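Local atomic coordinates of alpha-actinin-like protein 1 (Schizosaccharomyces pombe, PDB entry 5BVR), a protein that binds actin filaments and helps form and organise the actin ring of cytokinesis, represented here by its actin-binding domain of two calponin-homology units. Residues L57-N61 and N73-A77; I81-P87 and T110-F115; K138-Y142 and A163-Q167; I200-I204 and T222-Y227. One frame throughout, in Å; residues are numbered along the deposited sequence.

Contact 1 of 4, residues L57-N61 and N73-A77; sequences LGRYN and NVNKA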
loop_
_atom_site.group_PDB
_atom_site.type_symbol
_atom_site.label_atom_id
_atom_site.label_comp_id
_atom_site.label_asym_id
_atom_site.label_seq_id
_atom_site.Cartn_x
_atom_site.Cartn_y
_atom_site.Cartn_z
ATOM N N LEU A 57 -9.747 18.262 -8.526
ATOM C CA LEU A 57 -9.920 19.070 -7.325
ATOM C C LEU A 57 -9.870 20.572 -7.648
ATOM O O LEU A 57 -10.021 21.391 -6.759
ATOM C CB LEU A 57 -8.876 18.683 -6.262
ATOM C CG LEU A 57 -9.279 17.618 -5.225
ATOM C CD1 LEU A 57 -9.705 16.325 -5.887
ATOM C CD2 LEU A 57 -8.147 17.355 -4.236
ATOM N N GLY A 58 -9.660 20.927 -8.913
ATOM C CA GLY A 58 -9.708 22.321 -9.322
ATOM C C GLY A 58 -8.445 23.107 -9.010
ATOM O O GLY A 58 -7.360 22.545 -8.877
ATOM N N ARG A 59 -8.576 24.422 -8.893
ATOM C CA ARG A 59 -7.392 25.258 -8.797
ATOM C C ARG A 59 -6.795 25.263 -7.390
ATOM O O ARG A 59 -7.488 25.108 -6.393
ATOM C CB ARG A 59 -7.668 26.675 -9.314
ATOM C CG ARG A 59 -7.018 26.909 -10.680
ATOM C CD ARG A 59 -7.359 28.255 -11.286
ATOM N NE ARG A 59 -7.563 29.277 -10.262
ATOM C CZ ARG A 59 -8.748 29.751 -9.879
ATOM N NH1 ARG A 59 -9.873 29.318 -10.438
ATOM N NH2 ARG A 59 -8.807 30.677 -8.932
ATOM N N TYR A 60 -5.482 25.392 -7.336
ATOM C CA TYR A 60 -4.777 25.506 -6.066
ATOM C C TYR A 60 -3.510 26.280 -6.335
ATOM O O TYR A 60 -3.243 26.654 -7.480
ATOM C CB TYR A 60 -4.482 24.130 -5.473
ATOM C CG TYR A 60 -3.700 23.226 -6.385
ATOM C CD1 TYR A 60 -4.355 22.397 -7.286
ATOM C CD2 TYR A 60 -2.313 23.194 -6.365
ATOM C CE1 TYR A 60 -3.654 21.562 -8.133
ATOM C CE2 TYR A 60 -1.603 22.350 -7.199
ATOM C CZ TYR A 60 -2.284 21.534 -8.089
ATOM O OH TYR A 60 -1.616 20.681 -8.941
ATOM N N ASN A 61 -2.746 26.573 -5.290
ATOM C CA ASN A 61 -1.555 27.400 -5.429
ATOM C C ASN A 61 -0.397 26.543 -5.922
ATOM O O ASN A 61 0.080 25.680 -5.204
ATOM C CB ASN A 61 -1.209 28.053 -4.097
ATOM C CG ASN A 61 -2.374 28.806 -3.489
ATOM O OD1 ASN A 61 -2.972 29.677 -4.129
ATOM N ND2 ASN A 61 -2.706 28.476 -2.247
ATOM N N ASN A 73 -3.459 25.125 0.466
ATOM C CA ASN A 73 -3.401 23.884 -0.305
ATOM C C ASN A 73 -3.710 22.684 0.563
ATOM O O ASN A 73 -4.518 21.839 0.198
ATOM C CB ASN A 73 -2.040 23.663 -0.986
ATOM C CG ASN A 73 -1.813 24.575 -2.188
ATOM O OD1 ASN A 73 -2.726 25.247 -2.669
ATOM N ND2 ASN A 73 -0.596 24.564 -2.694
ATOM N N VAL A 74 -3.078 22.605 1.725
ATOM C CA VAL A 74 -3.296 21.449 2.560
ATOM C C VAL A 74 -4.749 21.402 3.050
ATOM O O VAL A 74 -5.358 20.326 3.110
ATOM C CB VAL A 74 -2.304 21.430 3.738
ATOM C CG1 VAL A 74 -2.648 20.322 4.692
ATOM C CG2 VAL A 74 -0.893 21.239 3.240
ATOM N N ASN A 75 -5.295 22.563 3.404
ATOM C CA ASN A 75 -6.664 22.634 3.870
ATOM C C ASN A 75 -7.620 22.152 2.765
ATOM O O ASN A 75 -8.579 21.443 3.046
ATOM C CB ASN A 75 -7.000 24.053 4.322
ATOM C CG ASN A 75 -8.376 24.166 4.931
ATOM O OD1 ASN A 75 -8.653 23.599 5.983
ATOM N ND2 ASN A 75 -9.247 24.917 4.274
ATOM N N LYS A 76 -7.335 22.516 1.515
ATOM C CA LYS A 76 -8.121 22.015 0.380
ATOM C C LYS A 76 -8.129 20.488 0.358
ATOM O O LYS A 76 -9.178 19.861 0.215
ATOM C CB LYS A 76 -7.546 22.561 -0.933
ATOM C CG LYS A 76 -8.249 22.105 -2.175
ATOM C CD LYS A 76 -7.610 22.761 -3.381
ATOM C CE LYS A 76 -8.161 22.234 -4.670
ATOM N NZ LYS A 76 -9.517 22.798 -4.893
ATOM N N ALA A 77 -6.954 19.892 0.518
ATOM C CA ALA A 77 -6.841 18.437 0.536
ATOM C C ALA A 77 -7.632 17.828 1.682
ATOM O O ALA A 77 -8.346 16.844 1.492
ATOM C CB ALA A 77 -5.395 18.039 0.638
#

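Contact 2 of 4, residues I81-P87 and T110-F115; sequences IKSKGMP and TLILRF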
loop_
_atom_site.group_PDB
_atom_site.type_symbol
_atom_site.label_atom_id
_atom_site.label_comp_id
_atom_site.label_asym_id
_atom_site.label_seq_id
_atom_site.Cartn_x
_atom_site.Cartn_y
_atom_site.Cartn_z
ATOM N N ILE A 81 -10.833 15.198 1.660
ATOM C CA ILE A 81 -10.825 13.931 2.389
ATOM C C ILE A 81 -12.031 13.809 3.331
ATOM O O ILE A 81 -12.737 12.774 3.346
ATOM C CB ILE A 81 -9.494 13.776 3.145
ATOM C CG1 ILE A 81 -8.353 13.635 2.123
ATOM C CG2 ILE A 81 -9.529 12.556 4.074
ATOM C CD1 ILE A 81 -6.944 13.758 2.739
ATOM N N LYS A 82 -12.314 14.881 4.057
ATOM C CA LYS A 82 -13.468 14.919 4.946
ATOM C C LYS A 82 -14.771 14.771 4.165
ATOM O O LYS A 82 -15.682 14.063 4.598
ATOM C CB LYS A 82 -13.464 16.230 5.734
ATOM C CG LYS A 82 -14.603 16.371 6.719
ATOM C CD LYS A 82 -14.517 17.690 7.475
ATOM C CE LYS A 82 -15.676 17.842 8.460
ATOM N NZ LYS A 82 -15.626 19.143 9.188
ATOM N N SER A 83 -14.852 15.439 3.014
ATOM C CA SER A 83 -16.060 15.401 2.181
ATOM C C SER A 83 -16.411 13.991 1.717
ATOM O O SER A 83 -17.568 13.709 1.388
ATOM C CB SER A 83 -15.905 16.313 0.966
ATOM O OG SER A 83 -15.220 15.664 -0.087
ATOM N N LYS A 84 -15.412 13.117 1.681
ATOM C CA LYS A 84 -15.606 11.721 1.294
ATOM C C LYS A 84 -15.875 10.823 2.501
ATOM O O LYS A 84 -15.890 9.604 2.370
ATOM C CB LYS A 84 -14.383 11.203 0.520
ATOM C CG LYS A 84 -14.021 12.031 -0.726
ATOM C CD LYS A 84 -14.941 11.771 -1.912
ATOM C CE LYS A 84 -14.632 10.436 -2.575
ATOM N NZ LYS A 84 -15.607 10.113 -3.660
ATOM N N GLY A 85 -16.089 11.419 3.668
ATOM C CA GLY A 85 -16.426 10.667 4.865
ATOM C C GLY A 85 -15.278 9.984 5.575
ATOM O O GLY A 85 -15.497 9.083 6.387
ATOM N N MET A 86 -14.050 10.413 5.299
ATOM C CA MET A 86 -12.901 9.848 5.984
ATOM C C MET A 86 -12.589 10.650 7.209
ATOM O O MET A 86 -12.629 11.886 7.163
ATOM C CB MET A 86 -11.666 9.849 5.090
ATOM C CG MET A 86 -11.580 8.669 4.166
ATOM S SD MET A 86 -10.415 8.906 2.843
ATOM C CE MET A 86 -11.257 10.073 1.785
ATOM N N PRO A 87 -12.202 9.958 8.293
ATOM C CA PRO A 87 -11.837 10.626 9.546
ATOM C C PRO A 87 -10.543 11.410 9.406
ATOM O O PRO A 87 -9.566 10.866 8.885
ATOM C CB PRO A 87 -11.605 9.455 10.500
ATOM C CG PRO A 87 -11.150 8.343 9.612
ATOM C CD PRO A 87 -11.923 8.507 8.346
ATOM N N THR A 110 -5.085 6.262 6.087
ATOM C CA THR A 110 -6.496 6.502 5.867
ATOM C C THR A 110 -6.822 6.459 4.363
ATOM O O THR A 110 -7.843 5.894 3.962
ATOM C CB THR A 110 -6.896 7.852 6.497
ATOM O OG1 THR A 110 -6.801 7.723 7.920
ATOM C CG2 THR A 110 -8.335 8.213 6.166
ATOM N N LEU A 111 -5.927 7.025 3.555
ATOM C CA LEU A 111 -6.099 7.053 2.102
ATOM C C LEU A 111 -5.900 5.666 1.487
ATOM O O LEU A 111 -6.648 5.273 0.620
ATOM C CB LEU A 111 -5.154 8.071 1.460
ATOM C CG LEU A 111 -5.306 9.522 1.957
ATOM C CD1 LEU A 111 -4.331 10.408 1.219
ATOM C CD2 LEU A 111 -6.717 10.017 1.759
ATOM N N ILE A 112 -4.912 4.914 1.975
ATOM C CA ILE A 112 -4.708 3.549 1.486
ATOM C C ILE A 112 -5.945 2.734 1.818
ATOM O O ILE A 112 -6.476 1.984 0.990
ATOM C CB ILE A 112 -3.417 2.945 2.101
ATOM C CG1 ILE A 112 -2.204 3.638 1.511
ATOM C CG2 ILE A 112 -3.328 1.440 1.790
ATOM C CD1 ILE A 112 -0.895 3.341 2.258
ATOM N N LEU A 113 -6.438 2.879 3.030
ATOM C CA LEU A 113 -7.577 2.071 3.451
ATOM C C LEU A 113 -8.790 2.380 2.591
ATOM O O LEU A 113 -9.478 1.478 2.121
ATOM C CB LEU A 113 -7.884 2.331 4.925
ATOM C CG LEU A 113 -9.037 1.501 5.496
ATOM C CD1 LEU A 113 -8.796 -0.001 5.306
ATOM C CD2 LEU A 113 -9.214 1.841 6.973
ATOM N N ARG A 114 -9.012 3.661 2.304
ATOM C CA ARG A 114 -10.210 4.024 1.588
ATOM C C ARG A 114 -10.093 3.702 0.107
ATOM O O ARG A 114 -11.031 3.180 -0.503
ATOM C CB ARG A 114 -10.499 5.512 1.756
ATOM C CG ARG A 114 -11.617 6.042 0.888
ATOM C CD ARG A 114 -12.967 5.404 1.133
ATOM N NE ARG A 114 -13.981 6.149 0.397
ATOM C CZ ARG A 114 -14.216 6.009 -0.905
ATOM N NH1 ARG A 114 -13.532 5.125 -1.626
ATOM N NH2 ARG A 114 -15.147 6.750 -1.489
ATOM N N PHE A 115 -8.944 4.007 -0.480
ATOM C CA PHE A 115 -8.837 3.980 -1.935
ATOM C C PHE A 115 -8.206 2.715 -2.501
ATOM O O PHE A 115 -8.264 2.462 -3.702
ATOM C CB PHE A 115 -8.122 5.237 -2.436
ATOM C CG PHE A 115 -8.912 6.484 -2.218
ATOM C CD1 PHE A 115 -10.014 6.753 -3.022
ATOM C CD2 PHE A 115 -8.597 7.351 -1.194
ATOM C CE1 PHE A 115 -10.775 7.888 -2.804
ATOM C CE2 PHE A 115 -9.346 8.489 -0.975
ATOM C CZ PHE A 115 -10.439 8.764 -1.797
HETATM O O HOH W 1 -14.803 6.985 2.951
HETATM O O HOH W 2 -7.024 10.022 9.153
#

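Contact 3 of 4, residues K138-Y142 and A163-Q167; sequences KTANY and ALIHQ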
loop_
_atom_site.group_PDB
_atom_site.type_symbol
_atom_site.label_atom_id
_atom_site.label_comp_id
_atom_site.label_asym_id
_atom_site.label_seq_id
_atom_site.Cartn_x
_atom_site.Cartn_y
_atom_site.Cartn_z
ATOM N N LYS A 138 -7.761 -18.290 -1.578
ATOM C CA LYS A 138 -6.790 -18.525 -2.631
ATOM C C LYS A 138 -5.666 -19.469 -2.184
ATOM O O LYS A 138 -5.058 -20.125 -3.019
ATOM C CB LYS A 138 -6.190 -17.217 -3.143
ATOM C CG LYS A 138 -7.157 -16.324 -3.939
ATOM C CD LYS A 138 -7.663 -16.995 -5.206
ATOM C CE LYS A 138 -8.462 -16.027 -6.063
ATOM N NZ LYS A 138 -8.850 -16.658 -7.368
ATOM N N THR A 139 -5.411 -19.557 -0.880
ATOM C CA THR A 139 -4.347 -20.449 -0.375
ATOM C C THR A 139 -4.869 -21.701 0.307
ATOM O O THR A 139 -4.102 -22.419 0.958
ATOM C CB THR A 139 -3.387 -19.699 0.585
ATOM O OG1 THR A 139 -4.109 -19.195 1.723
ATOM C CG2 THR A 139 -2.672 -18.576 -0.145
ATOM N N ALA A 140 -6.149 -21.970 0.114
ATOM C CA ALA A 140 -6.817 -23.128 0.712
ATOM C C ALA A 140 -6.097 -24.442 0.454
ATOM O O ALA A 140 -6.108 -25.323 1.309
ATOM C CB ALA A 140 -8.228 -23.206 0.184
ATOM N N ASN A 141 -5.486 -24.590 -0.714
ATOM C CA ASN A 141 -4.852 -25.867 -1.045
ATOM C C ASN A 141 -3.418 -26.037 -0.553
ATOM O O ASN A 141 -2.759 -27.031 -0.893
ATOM C CB ASN A 141 -4.900 -26.090 -2.545
ATOM C CG ASN A 141 -6.318 -26.281 -3.050
ATOM O OD1 ASN A 141 -7.167 -26.826 -2.345
ATOM N ND2 ASN A 141 -6.579 -25.824 -4.261
ATOM N N TYR A 142 -2.949 -25.100 0.273
ATOM C CA TYR A 142 -1.546 -25.044 0.694
ATOM C C TYR A 142 -1.359 -25.298 2.190
ATOM O O TYR A 142 -0.276 -25.080 2.728
ATOM C CB TYR A 142 -0.929 -23.693 0.272
ATOM C CG TYR A 142 -0.901 -23.521 -1.222
ATOM C CD1 TYR A 142 -2.039 -23.131 -1.921
ATOM C CD2 TYR A 142 0.257 -23.767 -1.953
ATOM C CE1 TYR A 142 -2.017 -22.997 -3.283
ATOM C CE2 TYR A 142 0.281 -23.637 -3.318
ATOM C CZ TYR A 142 -0.858 -23.238 -3.983
ATOM O OH TYR A 142 -0.844 -23.125 -5.369
ATOM N N ALA A 163 2.621 -19.053 -2.631
ATOM C CA ALA A 163 1.420 -19.844 -2.903
ATOM C C ALA A 163 0.419 -19.006 -3.682
ATOM O O ALA A 163 -0.231 -19.519 -4.604
ATOM C CB ALA A 163 0.800 -20.329 -1.623
ATOM N N LEU A 164 0.278 -17.727 -3.327
ATOM C CA LEU A 164 -0.652 -16.868 -4.058
ATOM C C LEU A 164 -0.278 -16.808 -5.524
ATOM O O LEU A 164 -1.136 -16.891 -6.384
ATOM C CB LEU A 164 -0.658 -15.464 -3.466
ATOM C CG LEU A 164 -1.506 -15.225 -2.224
ATOM C CD1 LEU A 164 -1.302 -13.786 -1.743
ATOM C CD2 LEU A 164 -2.972 -15.473 -2.471
ATOM N N ILE A 165 1.009 -16.647 -5.806
ATOM C CA ILE A 165 1.485 -16.561 -7.178
ATOM C C ILE A 165 1.274 -17.895 -7.889
ATOM O O ILE A 165 0.740 -17.939 -9.005
ATOM C CB ILE A 165 2.965 -16.171 -7.229
ATOM C CG1 ILE A 165 3.115 -14.735 -6.717
ATOM C CG2 ILE A 165 3.499 -16.269 -8.650
ATOM C CD1 ILE A 165 4.544 -14.324 -6.495
ATOM N N HIS A 166 1.693 -18.977 -7.251
ATOM C CA HIS A 166 1.560 -20.292 -7.860
ATOM C C HIS A 166 0.112 -20.647 -8.230
ATOM O O HIS A 166 -0.148 -21.199 -9.322
ATOM C CB HIS A 166 2.146 -21.361 -6.931
ATOM C CG HIS A 166 1.968 -22.754 -7.421
ATOM N ND1 HIS A 166 1.120 -23.646 -6.802
ATOM C CD2 HIS A 166 2.528 -23.418 -8.458
ATOM C CE1 HIS A 166 1.161 -24.802 -7.447
ATOM N NE2 HIS A 166 2.024 -24.696 -8.442
ATOM N N GLN A 167 -0.842 -20.374 -7.350
ATOM C CA GLN A 167 -2.214 -20.785 -7.630
ATOM C C GLN A 167 -2.810 -19.951 -8.760
ATOM O O GLN A 167 -3.655 -20.431 -9.517
ATOM C CB GLN A 167 -3.106 -20.766 -6.394
ATOM C CG GLN A 167 -3.250 -19.438 -5.715
ATOM C CD GLN A 167 -4.292 -18.570 -6.360
ATOM O OE1 GLN A 167 -5.338 -19.063 -6.800
ATOM N NE2 GLN A 167 -4.032 -17.257 -6.381
HETATM O O HOH W 3 -6.004 -15.464 -8.317
HETATM O O HOH W 4 -7.244 -18.703 -8.689
#

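Contact 4 of 4, residues I200-I204 and T222-Y227; sequences IPRLI and TYVAEY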
loop_
_atom_site.group_PDB
_atom_site.type_symbol
_atom_site.label_atom_id
_atom_site.label_comp_id
_atom_site.label_asym_id
_atom_site.label_seq_id
_atom_site.Cartn_x
_atom_site.Cartn_y
_atom_site.Cartn_z
ATOM N N ILE A 200 3.165 -6.217 -10.278
ATOM C CA ILE A 200 2.901 -5.824 -8.902
ATOM C C ILE A 200 4.120 -5.054 -8.358
ATOM O O ILE A 200 5.204 -5.621 -8.254
ATOM C CB ILE A 200 2.616 -7.062 -8.041
ATOM C CG1 ILE A 200 1.259 -7.674 -8.429
ATOM C CG2 ILE A 200 2.638 -6.706 -6.553
ATOM C CD1 ILE A 200 1.045 -9.126 -7.960
ATOM N N PRO A 201 3.941 -3.773 -7.994
ATOM C CA PRO A 201 5.100 -2.983 -7.568
ATOM C C PRO A 201 5.681 -3.491 -6.262
ATOM O O PRO A 201 4.949 -3.940 -5.384
ATOM C CB PRO A 201 4.512 -1.582 -7.371
ATOM C CG PRO A 201 3.104 -1.805 -6.996
ATOM C CD PRO A 201 2.680 -3.029 -7.808
ATOM N N ARG A 202 6.995 -3.380 -6.140
ATOM C CA ARG A 202 7.708 -3.869 -4.974
ATOM C C ARG A 202 7.613 -2.860 -3.835
ATOM O O ARG A 202 8.541 -2.068 -3.622
ATOM C CB ARG A 202 9.164 -4.100 -5.347
ATOM C CG ARG A 202 10.030 -4.618 -4.224
ATOM C CD ARG A 202 11.474 -4.637 -4.662
ATOM N NE ARG A 202 11.645 -5.600 -5.739
ATOM C CZ ARG A 202 11.958 -6.877 -5.555
ATOM N NH1 ARG A 202 12.167 -7.357 -4.337
ATOM N NH2 ARG A 202 12.075 -7.675 -6.599
ATOM N N LEU A 203 6.507 -2.879 -3.109
ATOM C CA LEU A 203 6.276 -1.896 -2.063
ATOM C C LEU A 203 7.032 -2.173 -0.769
ATOM O O LEU A 203 7.151 -1.262 0.045
ATOM C CB LEU A 203 4.778 -1.770 -1.744
ATOM C CG LEU A 203 3.901 -1.368 -2.934
ATOM C CD1 LEU A 203 2.481 -1.126 -2.458
ATOM C CD2 LEU A 203 4.406 -0.111 -3.680
ATOM N N ILE A 204 7.467 -3.420 -0.560
ATOM C CA ILE A 204 8.197 -3.804 0.650
ATOM C C ILE A 204 9.458 -4.555 0.277
ATOM O O ILE A 204 9.506 -5.253 -0.725
ATOM C CB ILE A 204 7.332 -4.636 1.618
ATOM C CG1 ILE A 204 6.844 -5.931 0.969
ATOM C CG2 ILE A 204 6.184 -3.824 2.114
ATOM C CD1 ILE A 204 6.011 -6.801 1.901
ATOM N N THR A 222 -0.917 -3.179 2.622
ATOM C CA THR A 222 -0.786 -2.331 1.440
ATOM C C THR A 222 -0.251 -3.140 0.259
ATOM O O THR A 222 -0.746 -3.001 -0.877
ATOM C CB THR A 222 0.135 -1.128 1.714
ATOM O OG1 THR A 222 -0.407 -0.369 2.799
ATOM C CG2 THR A 222 0.252 -0.204 0.498
ATOM N N TYR A 223 0.775 -3.958 0.499
ATOM C CA TYR A 223 1.412 -4.742 -0.537
ATOM C C TYR A 223 0.492 -5.906 -1.001
ATOM O O TYR A 223 0.296 -6.110 -2.208
ATOM C CB TYR A 223 2.783 -5.249 -0.057
ATOM C CG TYR A 223 3.511 -6.080 -1.085
ATOM C CD1 TYR A 223 3.844 -5.577 -2.332
ATOM C CD2 TYR A 223 3.897 -7.366 -0.798
ATOM C CE1 TYR A 223 4.507 -6.367 -3.278
ATOM C CE2 TYR A 223 4.560 -8.157 -1.734
ATOM C CZ TYR A 223 4.869 -7.660 -2.956
ATOM O OH TYR A 223 5.506 -8.444 -3.887
ATOM N N VAL A 224 -0.102 -6.627 -0.059
ATOM C CA VAL A 224 -0.963 -7.750 -0.402
ATOM C C VAL A 224 -2.170 -7.251 -1.207
ATOM O O VAL A 224 -2.636 -7.943 -2.128
ATOM C CB VAL A 224 -1.407 -8.494 0.855
ATOM C CG1 VAL A 224 -2.524 -9.494 0.535
ATOM C CG2 VAL A 224 -0.220 -9.206 1.478
ATOM N N ALA A 225 -2.684 -6.056 -0.911
ATOM C CA ALA A 225 -3.792 -5.496 -1.699
ATOM C C ALA A 225 -3.425 -5.397 -3.184
ATOM O O ALA A 225 -4.313 -5.506 -4.066
ATOM C CB ALA A 225 -4.195 -4.112 -1.178
ATOM N N GLU A 226 -2.147 -5.190 -3.499
ATOM C CA GLU A 226 -1.714 -5.136 -4.908
ATOM C C GLU A 226 -1.949 -6.479 -5.592
ATOM O O GLU A 226 -2.292 -6.521 -6.778
ATOM C CB GLU A 226 -0.239 -4.750 -5.079
ATOM C CG GLU A 226 0.121 -3.354 -4.562
ATOM C CD GLU A 226 -0.295 -2.220 -5.469
ATOM O OE1 GLU A 226 -0.682 -2.483 -6.622
ATOM O OE2 GLU A 226 -0.218 -1.056 -5.020
ATOM N N TYR A 227 -1.744 -7.572 -4.865
ATOM C CA TYR A 227 -2.020 -8.897 -5.394
ATOM C C TYR A 227 -3.503 -9.066 -5.708
ATOM O O TYR A 227 -3.875 -9.533 -6.783
ATOM C CB TYR A 227 -1.586 -9.999 -4.420
ATOM C CG TYR A 227 -0.085 -10.216 -4.340
ATOM C CD1 TYR A 227 0.757 -9.222 -3.862
ATOM C CD2 TYR A 227 0.482 -11.423 -4.694
ATOM C CE1 TYR A 227 2.130 -9.428 -3.793
ATOM C CE2 TYR A 227 1.835 -11.630 -4.631
ATOM C CZ TYR A 227 2.655 -10.640 -4.164
ATOM O OH TYR A 227 4.000 -10.887 -4.114
HETATM O O HOH W 5 6.438 -7.348 -6.134
#

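Contact 1 of 4, residues L57-N61 and N73-A77
N73 meets the backbone of N61 with both ends of its amide, tying the loop that follows helix 43-53 to helix 67-83 in the first calponin-homology (CH) domain. Its OD1 accepts from N61 N at 2.9 Å, and its ND2 gives a hydrogen to N61 O at 2.8 Å. Each bond arrives in the carbonyl plane on a lone pair, and N61 O lies only 11° out of the N73 amide plane, so the pair fixes the rotation of the amide. ND2 also bonds to D41 O, so one side chain joins two pieces of chain. An aspartate in place of N73 could still accept from N61 N but would probably leave N61 O and D41 O without their donor. N61 ND2 bonds to E72 OE1 and H69 O. Y60 touches the helix through its CB, 3.5 Å from N73 OD1; the chi1 of 56° swings its ring off toward I46 and Q47 of helix 43-53. K76 stretches straight from the helix and bends only at chi4 (75°), its CD lying 4.0 Å from Y60 CB. Its NZ bonds weakly to R59 O at 3.4 Å, and it lies 2.4 Å from L57 O, a hydrogen-bond length so short that its exact value is doubtful.

Contact 2 of 4, residues I81-P87 and T110-F115
M86 makes the close half of this contact, laying its side chain across that of R114 at roughly a right angle. SD sits 3.6 Å from R114 CB, while CG packs on T110 CG2 at 3.8 Å. A bend at chi3 (-73°) turns the methyl to F115, with CE 3.7 Å from CE2 of that ring; SD stands 5.1 Å from the ring centroid, an oblique Met-aromatic contact. Deeper in, I81 CD1 meets L111 CD2 at 3.9 Å. The other half is looser. K84 crosses R114 with its CE 3.9 Å from NH2, and no direct hydrogen bond joins the segments. The two like charges lie near each other, and K84 NZ makes a long, weak ion pair with E55. Water takes the place of direct bonds: one links K84 O to R114 NE, weakly at the latter end, and another donates to P87 O and is 2.6 Å from T110 OG1. M86 and I81 lay the chain leaving helix 67-83 against helix 101-117, whose T110, L111 and I112 belong to the actin-binding region of the first CH domain. Helix 43-53 completes the apolar side through L48, L49 and I52, whereas I112 packs on F16 and W19 of helix 11-25.

Contact 3 of 4, residues K138-Y142 and A163-Q167
A163 CB sits over one face of the Y142 ring, 3.6 Å from its centroid and 16° off the ring normal, a CH-pi contact displaced toward the rim. Y142 and H166 meet rim to rim, their planes at 89°, and Y175 adds an edge-to-face partner to Y142. Hydrogen bonding joins the same two rings. Y142 OH and H166 ND1 are bonded at 2.5 Å, a doubtfully short distance, with either able to donate; ND1 lies near the plane of the tyrosine ring. H166 extends there because its CG is anti to the backbone N (chi1 176°). The contact joins the turn after helix 127-138 to helix 159-168 within the second CH domain. Apolar contact follows along the base of that turn, where L164 CD2 lies 3.7 Å from K138 CB and 3.9 Å from T139 CG2, and L164 also touches W155. On the polar flank, Q167 folds back at chi1 and chi2, and its NE2 bonds to L164 O of its helix at 2.9 Å, which holds the amide across K138. Two waters bridge their ends: one accepts from K138 NZ and donates to Q167 OE1 at 2.7 Å, the other accepts from Q167 NE2 and, weakly, from K138 NZ.

Contact 4 of 4, residues I200-I204 and T222-Y227
Y223 reaches from helix 217-234 into the loop 200-204, its CG anti to the backbone N (chi1 180°), and the loop closes round its ring. I204 CG1 covers one face, 4.1 Å from the centroid in a CH-pi contact, while CD1 of the same residue comes within 3.5 Å of Y223 CD2. On the opposite face stands Y227 CE1 of the same helix. At the edge, P201 O lies 3.2 Å from Y223 CE1, near the ring plane. I200 divides its branches: CG2 packs on Y223 and E226, and CD1 sits squarely over the Y227 ring, 3.9 Å from its centroid. E226, bent at chi2 (-77°), sets its carboxylate beside P201 CD and L203 CD1, which also meets T222 CG2.

The hydroxyls form the next layer. Y227 OH donates to Y223 OH at 2.9 Å, Y223 OH passes a hydrogen to a water, and the water donates to I200 O at 3.0 Å, so the bonds run in one direction. A phenylalanine in place of Y223 would probably leave Y227 OH without its acceptor and the water without its donor.

Further out, the loop is held by R202, centre of an inverse gamma turn, whose NH2 makes a salt bridge with D192 of helix 183-198. F191 and F161 add rings round Y223. The contact lies inside the second CH domain, but helix 11-25 of the first covers its outer side through T15 and T22 on the loop, W19 reaching T222, while helix 127-138 backs V224.

In the fold
Contact 4 is buried near the middle of the chain, contacts 2 and 3 are partly buried, and contact 1 lies on the surface. Their chemistry follows: contact 1 rests on direct polar bonds to loop backbone, contact 4 on aromatic and aliphatic packing, and contacts 2 and 3 pair an apolar side with a water-bridged one. Contacts 1 and 2 share helix 67-83 in the first CH domain, their centres about 16 Å apart. Contacts 3 and 4 belong to the second and touch where I165 CG1 lies 4.0 Å from Y227 CE2. Contacts 2 and 4 touch across the two domains, with I112 CG2 3.6 Å from T222 OG1; contacts 1 and 3 lie on opposite sides of the chain's centre.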